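PDB 6RIY: replicative DNA helicase from Mycobacterium chimaera, which carries an intein, the part crystallised here, which probably cuts itself out of the helicase precursor by protein splicing and joins the flanking segments. Local coordinates for residues A1-T6 against A118-R123; K32-V37 against E126-A131; Q66-G71 against D84-A89. One frame throughout, in Å; residues are numbered along the deposited sequence.

Contact 1: A1-T6 against A118-R123; sequences ALALYT and ASVPVR
L4 lays its CD2 methyl over the aliphatic stem of R123, with CD2 3.5 Å from R123 CG, and the two side chains cross at about a right angle. The contact is a short antiparallel pairing at one margin of a Hedgehog/intein (HINT) sheet, where strand 2-3 runs beside strand 122-127. L2 and R123 are the hydrogen-bonded pair: L2 N gives to R123 O, and R123 N to L2 O, both at 3.0 Å. A3 and V122 follow as a non-hydrogen-bonded pair, their side chains diverging. A third backbone bond, L4 N to P121 O at 3.2 Å, continues the pairing to where the type I turn from A3 to T6 carries the chain off. In L4, with CG beside the backbone N (chi1 -55°), the branch is turned to 118-123, CD2 on R123 and CD1 on P121 CB at 3.8 Å. The arginine bends at chi3, and its guanidinium is held by V20 O and T40 O. Beyond A3 the packing continues in V120, whose CG2 meets A3 CB at 3.8 Å, while one face of the Y5 ring meets A3 CB near its rim. At the other end, A1, whose amino group bonds H65 and D62, is pressed hard against its neighbour: A1 CB and V122 CG2 are 3.4 Å apart, closer than usual van der Waals contact.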
ATOM      1  N   ALA A   1       2.503   1.970  -6.780  1.00 17.44           N
ATOM      2  CA  ALA A   1       3.677   2.547  -6.125  1.00 14.15           C
ATOM      3  C   ALA A   1       3.280   3.398  -4.930  1.00  8.20           C
ATOM      4  O   ALA A   1       2.291   4.122  -4.997  1.00 10.15           O
ATOM      5  CB  ALA A   1       4.464   3.382  -7.101  1.00 12.80           C
ATOM      6  N   LEU A   2       4.068   3.302  -3.855  1.00  8.96           N
ATOM      7  CA  LEU A   2       3.878   4.064  -2.627  1.00  6.86           C
ATOM      8  C   LEU A   2       5.013   5.064  -2.436  1.00  6.73           C
ATOM      9  O   LEU A   2       6.144   4.850  -2.874  1.00  8.76           O
ATOM     10  CB  LEU A   2       3.800   3.159  -1.380  1.00  6.35           C
ATOM     11  CG  LEU A   2       2.687   2.092  -1.386  1.00  9.19           C
ATOM     12  CD1 LEU A   2       2.538   1.401  -0.017  1.00  9.69           C
ATOM     13  CD2 LEU A   2       1.358   2.685  -1.805  1.00 10.46           C
ATOM     14  N   ALA A   3       4.696   6.159  -1.754  1.00  7.02           N
ATOM     15  CA  ALA A   3       5.712   7.160  -1.432  1.00  7.24           C
ATOM     16  C   ALA A   3       6.876   6.526  -0.682  1.00  9.72           C
ATOM     17  O   ALA A   3       6.689   5.619   0.133  1.00  7.28           O
ATOM     18  CB  ALA A   3       5.091   8.271  -0.580  1.00 10.45           C
ATOM     19  N   LEU A   4       8.089   7.020  -0.956  1.00  8.14           N
ATOM     20  CA  LEU A   4       9.285   6.479  -0.313  1.00  7.29           C
ATOM     21  C   LEU A   4       9.212   6.533   1.201  1.00  7.46           C
ATOM     22  O   LEU A   4       9.859   5.723   1.874  1.00 10.35           O
ATOM     23  CB  LEU A   4      10.523   7.244  -0.758  1.00  8.19           C
ATOM     24  CG  LEU A   4      10.819   7.361  -2.254  1.00  8.98           C
ATOM     25  CD1 LEU A   4      12.242   7.897  -2.447  1.00 10.11           C
ATOM     26  CD2 LEU A   4      10.653   6.009  -2.908  1.00 13.27           C
ATOM     27  N   TYR A   5       8.506   7.514   1.755  1.00  7.89           N
ATOM     28  CA  TYR A   5       8.473   7.687   3.200  1.00 12.50           C
ATOM     29  C   TYR A   5       7.419   6.824   3.866  1.00 10.28           C
ATOM     30  O   TYR A   5       7.239   6.937   5.087  1.00 13.22           O
ATOM     31  CB  TYR A   5       8.253   9.159   3.580  1.00 11.02           C
ATOM     32  CG  TYR A   5       7.063   9.853   2.924  1.00 14.68           C
ATOM     33  CD1 TYR A   5       5.766   9.403   3.127  1.00 21.53           C
ATOM     34  CD2 TYR A   5       7.245  10.986   2.143  1.00 15.92           C
ATOM     35  CE1 TYR A   5       4.688  10.036   2.544  1.00 21.10           C
ATOM     36  CE2 TYR A   5       6.170  11.632   1.556  1.00 20.52           C
ATOM     37  CZ  TYR A   5       4.897  11.147   1.757  1.00 23.53           C
ATOM     38  OH  TYR A   5       3.823  11.785   1.185  1.00 25.92           O
ATOM     39  N   THR A   6       6.732   5.981   3.102  1.00  9.63           N
ATOM     40  CA  THR A   6       5.683   5.141   3.669  1.00  8.03           C
ATOM     41  C   THR A   6       6.312   4.119   4.600  1.00  7.21           C
ATOM     42  O   THR A   6       7.182   3.359   4.163  1.00  9.60           O
ATOM     43  CB  THR A   6       4.891   4.403   2.596  1.00  7.45           C
ATOM     44  OG1 THR A   6       4.386   5.321   1.615  1.00  8.80           O
ATOM     45  CG2 THR A   6       3.710   3.667   3.252  1.00  6.79           C
ATOM     46  N   ALA A 118       0.316  16.849  -4.338  1.00 18.90           N
ATOM     47  CA  ALA A 118       1.555  17.057  -5.076  1.00 19.31           C
ATOM     48  C   ALA A 118       2.310  15.745  -5.265  1.00 14.83           C
ATOM     49  O   ALA A 118       2.319  14.880  -4.388  1.00 14.67           O
ATOM     50  CB  ALA A 118       2.442  18.063  -4.347  1.00 21.22           C
ATOM     51  N   SER A 119       2.963  15.612  -6.414  1.00 14.92           N
ATOM     52  CA  SER A 119       3.779  14.433  -6.687  1.00 14.25           C
ATOM     53  C   SER A 119       4.934  14.299  -5.694  1.00 13.31           C
ATOM     54  O   SER A 119       5.636  15.267  -5.400  1.00 15.80           O
ATOM     55  CB  SER A 119       4.344  14.511  -8.110  1.00 14.43           C
ATOM     56  OG  SER A 119       5.086  13.345  -8.432  1.00 17.72           O
ATOM     57  N   VAL A 120       5.147  13.082  -5.205  1.00 14.23           N
ATOM     58  CA  VAL A 120       6.359  12.753  -4.454  1.00 11.85           C
ATOM     59  C   VAL A 120       6.979  11.518  -5.089  1.00 11.04           C
ATOM     60  O   VAL A 120       6.293  10.757  -5.791  1.00 10.45           O
ATOM     61  CB  VAL A 120       6.059  12.510  -2.955  1.00 16.30           C
ATOM     62  CG1 VAL A 120       5.484  13.763  -2.313  1.00 15.59           C
ATOM     63  CG2 VAL A 120       5.141  11.321  -2.782  1.00 16.25           C
ATOM     64  N   PRO A 121       8.272  11.280  -4.851  1.00 11.62           N
ATOM     65  CA  PRO A 121       8.907  10.055  -5.362  1.00 11.22           C
ATOM     66  C   PRO A 121       8.216   8.808  -4.825  1.00  9.83           C
ATOM     67  O   PRO A 121       7.814   8.757  -3.661  1.00 10.26           O
ATOM     68  CB  PRO A 121      10.347  10.163  -4.843  1.00 14.07           C
ATOM     69  CG  PRO A 121      10.567  11.652  -4.628  1.00 18.48           C
ATOM     70  CD  PRO A 121       9.237  12.155  -4.152  1.00 14.21           C
ATOM     71  N   VAL A 122       8.090   7.784  -5.679  1.00  9.47           N
ATOM     72  CA  VAL A 122       7.397   6.546  -5.312  1.00  9.20           C
ATOM     73  C   VAL A 122       8.192   5.350  -5.824  1.00 15.24           C
ATOM     74  O   VAL A 122       9.077   5.482  -6.667  1.00 13.43           O
ATOM     75  CB  VAL A 122       5.937   6.494  -5.840  1.00  7.84           C
ATOM     76  CG1 VAL A 122       5.125   7.631  -5.265  1.00  9.37           C
ATOM     77  CG2 VAL A 122       5.881   6.490  -7.386  1.00  8.55           C
ATOM     78  N   ARG A 123       7.859   4.167  -5.299  1.00 10.31           N
ATOM     79  CA  ARG A 123       8.438   2.897  -5.733  1.00  9.50           C
ATOM     80  C   ARG A 123       7.385   1.800  -5.668  1.00  9.43           C
ATOM     81  O   ARG A 123       6.502   1.835  -4.809  1.00  9.82           O
ATOM     82  CB  ARG A 123       9.598   2.441  -4.838  1.00 16.06           C
ATOM     83  CG  ARG A 123      10.896   3.186  -4.938  1.00 22.21           C
ATOM     84  CD  ARG A 123      11.893   2.588  -3.932  1.00 21.97           C
ATOM     85  NE  ARG A 123      12.526   1.373  -4.440  1.00 22.19           N
ATOM     86  CZ  ARG A 123      13.127   0.463  -3.681  1.00 18.65           C
ATOM     87  NH1 ARG A 123      13.162   0.606  -2.360  1.00 15.37           N
ATOM     88  NH2 ARG A 123      13.684  -0.597  -4.242  1.00 17.97           N
TER

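Contact 2: K32-V37 against E126-A131; sequences KPTRVV and EVDNPA
T34 and D128 meet side chain to side chain where strand 33-39 pairs with the end of strand 122-127, a short antiparallel pairing between the two inner strands of a four-stranded sheet of the intein's HINT fold. Three hydrogen bonds involve side chains. N129 ND2 gives to T34 OG1 almost straight (174°), with the threonine oxygen lying in the amide plane. T34 OG1 in turn gives to D128 OD1 at 2.7 Å, which fixes the rotation of the hydroxyl. The backbone N of R35 is the second donor to D128 OD1, at 3.0 Å, and arrives from well above the carboxylate plane. With OG1 turned opposite the backbone N (chi1 -170°), the T34 hydroxyl points at 126-131, where it meets both partners. The amide of N129 is held from another side as well, since ND2 also bonds L133 O.

Among the backbone bonds, V37 N to E126 O is the short one, at 2.8 Å; the return bond from D128 N to R35 O is weak, bent to 129° as the chain leaves the strand. Between them V36 and V127 form a non-hydrogen-bonded pair with their side chains on one face of the sheet. Water enters on the aspartate side, where a molecule donates to D128 OD2 at 2.6 Å and weakly accepts from R35 N.

Apolar contact falls mainly to V37, whose two methyls reach different residues of 126-131: CG2 lies 3.6 Å from E126 CB, and CG1 lies 3.6 Å from D128 CB.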
ATOM      1  N   LYS A  32       1.692 -12.575   8.179  1.00 23.84           N
ATOM      2  CA  LYS A  32       2.888 -13.395   8.147  1.00 17.89           C
ATOM      3  C   LYS A  32       3.920 -12.796   7.201  1.00 19.40           C
ATOM      4  O   LYS A  32       3.583 -12.006   6.313  1.00 20.81           O
ATOM      5  CB  LYS A  32       2.541 -14.816   7.705  1.00 19.60           C
ATOM      6  CG  LYS A  32       1.666 -15.572   8.694  1.00 30.05           C
ATOM      7  CD  LYS A  32       1.269 -16.936   8.137  1.00 33.91           C
ATOM      8  CE  LYS A  32       0.484 -17.755   9.153  1.00 43.13           C
ATOM      9  NZ  LYS A  32       1.353 -18.297  10.237  1.00 48.00           N
ATOM     10  N   PRO A  33       5.193 -13.150   7.371  1.00 19.76           N
ATOM     11  CA  PRO A  33       6.231 -12.599   6.490  1.00 15.78           C
ATOM     12  C   PRO A  33       6.001 -12.977   5.031  1.00 15.64           C
ATOM     13  O   PRO A  33       5.472 -14.047   4.715  1.00 23.94           O
ATOM     14  CB  PRO A  33       7.526 -13.227   7.032  1.00 18.79           C
ATOM     15  CG  PRO A  33       7.219 -13.571   8.449  1.00 23.00           C
ATOM     16  CD  PRO A  33       5.762 -13.971   8.458  1.00 18.67           C
ATOM     17  N   THR A  34       6.399 -12.071   4.135  1.00 14.31           N
ATOM     18  CA  THR A  34       6.398 -12.325   2.700  1.00 16.46           C
ATOM     19  C   THR A  34       7.642 -11.676   2.102  1.00 19.22           C
ATOM     20  O   THR A  34       8.053 -10.594   2.526  1.00 20.07           O
ATOM     21  CB  THR A  34       5.105 -11.807   2.030  1.00 17.27           C
ATOM     22  OG1 THR A  34       5.031 -12.275   0.677  1.00 20.28           O
ATOM     23  CG2 THR A  34       5.030 -10.285   2.046  1.00 11.99           C
ATOM     24  N   ARG A  35       8.268 -12.360   1.150  1.00 16.37           N
ATOM     25  CA  ARG A  35       9.561 -11.926   0.631  1.00 15.17           C
ATOM     26  C   ARG A  35       9.373 -10.988  -0.554  1.00 19.54           C
ATOM     27  O   ARG A  35       8.483 -11.178  -1.382  1.00 14.37           O
ATOM     28  CB  ARG A  35      10.400 -13.139   0.222  1.00 18.37           C
ATOM     29  CG  ARG A  35      11.814 -12.850  -0.243  1.00 28.25           C
ATOM     30  CD  ARG A  35      12.461 -14.146  -0.712  1.00 37.96           C
ATOM     31  NE  ARG A  35      13.871 -13.993  -1.062  1.00 44.27           N
ATOM     32  CZ  ARG A  35      14.305 -13.533  -2.232  1.00 49.54           C
ATOM     33  NH1 ARG A  35      13.437 -13.162  -3.168  1.00 48.96           N
ATOM     34  NH2 ARG A  35      15.608 -13.435  -2.465  1.00 50.44           N
ATOM     35  N   VAL A  36      10.226  -9.977  -0.635  1.00 15.02           N
ATOM     36  CA  VAL A  36      10.206  -9.062  -1.767  1.00 12.88           C
ATOM     37  C   VAL A  36      10.944  -9.732  -2.916  1.00 14.67           C
ATOM     38  O   VAL A  36      12.105 -10.128  -2.770  1.00 16.79           O
ATOM     39  CB  VAL A  36      10.839  -7.717  -1.381  1.00 17.89           C
ATOM     40  CG1 VAL A  36      10.940  -6.777  -2.574  1.00 17.03           C
ATOM     41  CG2 VAL A  36      10.012  -7.080  -0.248  1.00 14.69           C
ATOM     42  N   VAL A  37      10.259  -9.912  -4.045  1.00 15.21           N
ATOM     43  CA  VAL A  37      10.876 -10.564  -5.191  1.00 17.31           C
ATOM     44  C   VAL A  37      11.367  -9.556  -6.224  1.00 18.15           C
ATOM     45  O   VAL A  37      12.207  -9.912  -7.068  1.00 19.28           O
ATOM     46  CB  VAL A  37       9.920 -11.585  -5.844  1.00 24.16           C
ATOM     47  CG1 VAL A  37       9.629 -12.727  -4.885  1.00 21.73           C
ATOM     48  CG2 VAL A  37       8.633 -10.921  -6.272  1.00 25.23           C
ATOM     49  N   GLU A 126       7.282  -6.106  -5.732  1.00 15.51           N
ATOM     50  CA  GLU A 126       6.526  -7.332  -5.931  1.00 20.27           C
ATOM     51  C   GLU A 126       6.863  -8.292  -4.799  1.00 14.39           C
ATOM     52  O   GLU A 126       8.005  -8.341  -4.340  1.00 15.32           O
ATOM     53  CB  GLU A 126       6.830  -7.955  -7.291  1.00 18.93           C
ATOM     54  CG  GLU A 126       6.695  -6.966  -8.444  1.00 26.55           C
ATOM     55  CD  GLU A 126       6.846  -7.606  -9.810  1.00 40.92           C
ATOM     56  OE1 GLU A 126       6.293  -8.706 -10.021  1.00 43.43           O
ATOM     57  OE2 GLU A 126       7.517  -7.006 -10.678  1.00 39.56           O
ATOM     58  N   VAL A 127       5.875  -9.054  -4.338  1.00 13.16           N
ATOM     59  CA  VAL A 127       6.073  -9.937  -3.197  1.00 12.77           C
ATOM     60  C   VAL A 127       5.673 -11.356  -3.576  1.00 17.93           C
ATOM     61  O   VAL A 127       4.995 -11.590  -4.576  1.00 17.07           O
ATOM     62  CB  VAL A 127       5.297  -9.457  -1.956  1.00 10.79           C
ATOM     63  CG1 VAL A 127       5.899  -8.131  -1.460  1.00 12.17           C
ATOM     64  CG2 VAL A 127       3.831  -9.289  -2.300  1.00 14.43           C
ATOM     65  N   ASP A 128       6.121 -12.316  -2.766  1.00 14.38           N
ATOM     66  CA  ASP A 128       6.064 -13.719  -3.156  1.00 16.06           C
ATOM     67  C   ASP A 128       4.815 -14.434  -2.648  1.00 15.39           C
ATOM     68  O   ASP A 128       4.799 -15.665  -2.583  1.00 29.02           O
ATOM     69  CB  ASP A 128       7.331 -14.447  -2.705  1.00 23.53           C
ATOM     70  CG  ASP A 128       7.342 -14.774  -1.224  1.00 29.11           C
ATOM     71  OD1 ASP A 128       6.556 -14.186  -0.449  1.00 32.46           O
ATOM     72  OD2 ASP A 128       8.156 -15.636  -0.838  1.00 36.83           O
ATOM     73  N   ASN A 129       3.788 -13.714  -2.319  1.00 13.61           N
ATOM     74  CA  ASN A 129       2.583 -14.453  -1.988  1.00 15.36           C
ATOM     75  C   ASN A 129       1.573 -14.338  -3.127  1.00 14.84           C
ATOM     76  O   ASN A 129       1.541 -13.327  -3.836  1.00 13.39           O
ATOM     77  CB  ASN A 129       1.964 -13.962  -0.672  1.00 12.28           C
ATOM     78  CG  ASN A 129       1.528 -12.522  -0.729  1.00 14.62           C
ATOM     79  OD1 ASN A 129       0.408 -12.218  -1.140  1.00 15.18           O
ATOM     80  ND2 ASN A 129       2.395 -11.623  -0.277  1.00 12.33           N
ATOM     81  N   PRO A 130       0.750 -15.366  -3.338  1.00 15.25           N
ATOM     82  CA  PRO A 130      -0.118 -15.375  -4.526  1.00 16.31           C
ATOM     83  C   PRO A 130      -1.159 -14.270  -4.532  1.00 15.13           C
ATOM     84  O   PRO A 130      -1.606 -13.865  -5.614  1.00 16.55           O
ATOM     85  CB  PRO A 130      -0.756 -16.773  -4.483  1.00 18.26           C
ATOM     86  CG  PRO A 130      -0.597 -17.245  -3.089  1.00 17.80           C
ATOM     87  CD  PRO A 130       0.697 -16.643  -2.609  1.00 16.53           C
ATOM     88  N   ALA A 131      -1.566 -13.767  -3.364  1.00 13.60           N
ATOM     89  CA  ALA A 131      -2.523 -12.666  -3.351  1.00 12.82           C
ATOM     90  C   ALA A 131      -1.910 -11.340  -3.797  1.00 14.08           C
ATOM     91  O   ALA A 131      -2.660 -10.381  -4.009  1.00 14.21           O
ATOM     92  CB  ALA A 131      -3.124 -12.505  -1.950  1.00 11.97           C
TER
HETATM   93  O   HOH W   1       4.197 -15.354   1.816  1.00 41.78           O
HETATM   94  O   HOH W   2       7.789 -15.505   1.729  1.00 38.75           O

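Contact 3: Q66-G71 against D84-A89; sequences QWPTSG and DRIVVA
S70 N gives to R85 O at 2.9 Å, meeting the carbonyl almost head-on with a C=O...N angle of 171°. The companion bond, V87 N to P68 O, is longer at 3.3 Å and comes from above the carbonyl plane. Together they frame a single backbone bridge, T69 with I86. It stays a single bridge, consistent with the axes of segments 66-69 and 85-87 crossing at 85°. Two waters stitch the flank: one donates both to T69 OG1, at 3.0 Å, and to D84 OD1, at 2.9 Å; the other links S70 OG with R85 N. The hydroxyl of T69 also accepts from G71 N at 3.3 Å, closing an ST turn, and bonds G72 O, while the carboxylate of D84 is paired with R80.

Outward from this crossing, I86 folds its CD1 methyl back over the bridge, 3.4 Å from P68 O and 4.0 Å from W67 CB. On the other flank, S70 CB packs against V87 CG2 at 3.8 Å. The indole of W67 lies beyond, its NE1 bonded to S76 OG and its ring set edge-to-face with H65. The contact thus joins the two-stranded hairpin 66-75 to the edge strand of a four-stranded HINT sheet. W67 also touches T143, a neighbourhood consistent with the Trp-Cys-Thr set of class 3 inteins.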
ATOM      1  N   GLN A  66      -3.114  -0.088  -6.608  1.00 11.13           N
ATOM      2  CA  GLN A  66      -4.331  -0.883  -6.452  1.00 10.54           C
ATOM      3  C   GLN A  66      -4.590  -1.262  -5.000  1.00 10.42           C
ATOM      4  O   GLN A  66      -3.656  -1.527  -4.238  1.00 15.02           O
ATOM      5  CB  GLN A  66      -4.250  -2.147  -7.309  1.00 16.28           C
ATOM      6  CG  GLN A  66      -4.146  -1.838  -8.786  1.00 19.36           C
ATOM      7  CD  GLN A  66      -3.912  -3.073  -9.626  1.00 27.29           C
ATOM      8  OE1 GLN A  66      -4.193  -4.186  -9.199  1.00 28.69           O
ATOM      9  NE2 GLN A  66      -3.383  -2.880 -10.829  1.00 40.51           N
ATOM     10  N   TRP A  67      -5.874  -1.282  -4.625  1.00  9.16           N
ATOM     11  CA  TRP A  67      -6.301  -1.507  -3.248  1.00  8.46           C
ATOM     12  C   TRP A  67      -7.398  -2.563  -3.250  1.00  9.07           C
ATOM     13  O   TRP A  67      -8.343  -2.465  -4.048  1.00 10.94           O
ATOM     14  CB  TRP A  67      -6.835  -0.216  -2.618  1.00 10.28           C
ATOM     15  CG  TRP A  67      -5.828   0.896  -2.608  1.00  7.15           C
ATOM     16  CD1 TRP A  67      -5.608   1.808  -3.597  1.00 11.47           C
ATOM     17  CD2 TRP A  67      -4.898   1.197  -1.563  1.00 11.09           C
ATOM     18  NE1 TRP A  67      -4.596   2.667  -3.229  1.00 12.92           N
ATOM     19  CE2 TRP A  67      -4.143   2.310  -1.986  1.00 12.69           C
ATOM     20  CE3 TRP A  67      -4.634   0.638  -0.306  1.00 11.72           C
ATOM     21  CZ2 TRP A  67      -3.143   2.878  -1.197  1.00  8.88           C
ATOM     22  CZ3 TRP A  67      -3.631   1.199   0.470  1.00  8.72           C
ATOM     23  CH2 TRP A  67      -2.897   2.304   0.018  1.00  9.93           C
ATOM     24  N   PRO A  68      -7.334  -3.555  -2.374  1.00  9.22           N
ATOM     25  CA  PRO A  68      -8.401  -4.570  -2.313  1.00 10.01           C
ATOM     26  C   PRO A  68      -9.587  -4.066  -1.503  1.00 16.90           C
ATOM     27  O   PRO A  68      -9.484  -3.885  -0.288  1.00 13.18           O
ATOM     28  CB  PRO A  68      -7.708  -5.751  -1.622  1.00 10.63           C
ATOM     29  CG  PRO A  68      -6.721  -5.087  -0.691  1.00 11.61           C
ATOM     30  CD  PRO A  68      -6.247  -3.821  -1.414  1.00 10.42           C
ATOM     31  N   THR A  69     -10.729  -3.868  -2.165  1.00 12.18           N
ATOM     32  CA  THR A  69     -11.952  -3.496  -1.454  1.00 12.10           C
ATOM     33  C   THR A  69     -12.997  -4.594  -1.569  1.00 14.61           C
ATOM     34  O   THR A  69     -12.898  -5.505  -2.389  1.00 16.26           O
ATOM     35  CB  THR A  69     -12.548  -2.175  -1.961  1.00 12.05           C
ATOM     36  OG1 THR A  69     -13.351  -2.413  -3.128  1.00 15.55           O
ATOM     37  CG2 THR A  69     -11.456  -1.176  -2.266  1.00 14.50           C
ATOM     38  N   SER A  70     -14.033  -4.489  -0.736  1.00 13.36           N
ATOM     39  CA  SER A  70     -15.071  -5.511  -0.749  1.00 13.24           C
ATOM     40  C   SER A  70     -15.854  -5.552  -2.055  1.00 14.97           C
ATOM     41  O   SER A  70     -16.492  -6.569  -2.339  1.00 18.33           O
ATOM     42  CB  SER A  70     -16.044  -5.296   0.414  1.00 17.89           C
ATOM     43  OG  SER A  70     -16.680  -4.039   0.284  1.00 18.14           O
ATOM     44  N   GLY A  71     -15.846  -4.481  -2.841  1.00 13.68           N
ATOM     45  CA  GLY A  71     -16.518  -4.463  -4.123  1.00 15.20           C
ATOM     46  C   GLY A  71     -15.605  -4.681  -5.309  1.00 15.63           C
ATOM     47  O   GLY A  71     -16.086  -4.755  -6.449  1.00 17.29           O
ATOM     48  N   ASP A  84     -16.244   2.515   0.303  1.00 27.33           N
ATOM     49  CA  ASP A  84     -15.222   1.495   0.088  1.00 17.74           C
ATOM     50  C   ASP A  84     -14.613   1.042   1.414  1.00 17.06           C
ATOM     51  O   ASP A  84     -14.274   1.873   2.261  1.00 20.76           O
ATOM     52  CB  ASP A  84     -14.131   2.020  -0.852  1.00 18.63           C
ATOM     53  CG  ASP A  84     -14.575   2.048  -2.308  1.00 21.17           C
ATOM     54  OD1 ASP A  84     -15.381   1.183  -2.707  1.00 23.13           O
ATOM     55  OD2 ASP A  84     -14.116   2.934  -3.061  1.00 25.36           O
ATOM     56  N   ARG A  85     -14.516  -0.277   1.601  1.00 19.08           N
ATOM     57  CA  ARG A  85     -13.843  -0.889   2.743  1.00 20.93           C
ATOM     58  C   ARG A  85     -12.775  -1.854   2.248  1.00 21.61           C
ATOM     59  O   ARG A  85     -13.023  -2.644   1.330  1.00 22.99           O
ATOM     60  CB  ARG A  85     -14.807  -1.675   3.640  1.00 23.55           C
ATOM     61  CG  ARG A  85     -15.734  -0.844   4.499  1.00 29.79           C
ATOM     62  CD  ARG A  85     -16.534  -1.746   5.435  1.00 30.92           C
ATOM     63  NE  ARG A  85     -17.627  -1.030   6.077  1.00 37.37           N
ATOM     64  CZ  ARG A  85     -17.502  -0.322   7.194  1.00 39.82           C
ATOM     65  NH1 ARG A  85     -16.322  -0.230   7.798  1.00 35.26           N
ATOM     66  NH2 ARG A  85     -18.559   0.295   7.708  1.00 40.41           N
ATOM     67  N   ILE A  86     -11.611  -1.816   2.889  1.00 19.84           N
ATOM     68  CA  ILE A  86     -10.518  -2.737   2.586  1.00 17.51           C
ATOM     69  C   ILE A  86     -10.816  -4.088   3.229  1.00 20.02           C
ATOM     70  O   ILE A  86     -11.022  -4.181   4.445  1.00 23.83           O
ATOM     71  CB  ILE A  86      -9.176  -2.183   3.082  1.00 18.10           C
ATOM     72  CG1 ILE A  86      -8.860  -0.827   2.433  1.00 18.06           C
ATOM     73  CG2 ILE A  86      -8.079  -3.199   2.844  1.00 18.35           C
ATOM     74  CD1 ILE A  86      -8.506  -0.901   0.943  1.00 15.90           C
ATOM     75  N   VAL A  87     -10.811  -5.149   2.419  1.00 20.35           N
ATOM     76  CA  VAL A  87     -11.248  -6.470   2.857  1.00 25.10           C
ATOM     77  C   VAL A  87     -10.245  -7.514   2.380  1.00 31.02           C
ATOM     78  O   VAL A  87      -9.810  -7.480   1.222  1.00 35.84           O
ATOM     79  CB  VAL A  87     -12.666  -6.789   2.335  1.00 24.57           C
ATOM     80  CG1 VAL A  87     -12.858  -8.289   2.161  1.00 29.03           C
ATOM     81  CG2 VAL A  87     -13.729  -6.208   3.274  1.00 30.37           C
ATOM     82  N   VAL A  88      -9.895  -8.455   3.266  1.00 39.01           N
ATOM     83  CA  VAL A  88      -8.912  -9.491   2.972  1.00 40.51           C
ATOM     84  C   VAL A  88      -9.463 -10.861   3.334  1.00 37.20           C
ATOM     85  O   VAL A  88     -10.451 -10.993   4.054  1.00 40.27           O
ATOM     86  CB  VAL A  88      -7.583  -9.267   3.715  1.00 41.32           C
ATOM     87  CG1 VAL A  88      -6.838  -8.141   3.079  1.00 40.27           C
ATOM     88  CG2 VAL A  88      -7.847  -9.005   5.193  1.00 44.30           C
ATOM     89  N   ALA A  89      -8.779 -11.884   2.823  1.00 44.15           N
ATOM     90  CA  ALA A  89      -8.982 -13.280   3.199  1.00 51.54           C
ATOM     91  C   ALA A  89     -10.423 -13.733   3.015  1.00 57.95           C
ATOM     92  O   ALA A  89     -10.784 -14.846   3.402  1.00 64.72           O
ATOM     93  CB  ALA A  89      -8.537 -13.508   4.640  1.00 51.46           C
TER
HETATM   94  O   HOH W   3     -15.519  -1.011  -4.558  1.00 32.12           O
HETATM   95  O   HOH W   4     -15.762  -1.790  -0.455  1.00 17.95           O

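Contacts 1 and 2 are two stations on one strand: 122-127 pairs with 2-3 at its start and with 33-39 at its end, so both lie in one sheet, their centres 20 Å apart, and their segments alternate along the chain. Contact 3 is nested inside the loops closed by both others. Its centre is 21 Å from that of contact 1, across the middle of the chain, and 18 Å from that of contact 2; nearest atoms are about 5 and 7 Å away. H65 belongs to the surroundings of contacts 1 and 3, consistent with a splicing centre between them. V127 of contact 2 touches A145, apparently part of the engineered alanine end that replaces the intein's final asparagine.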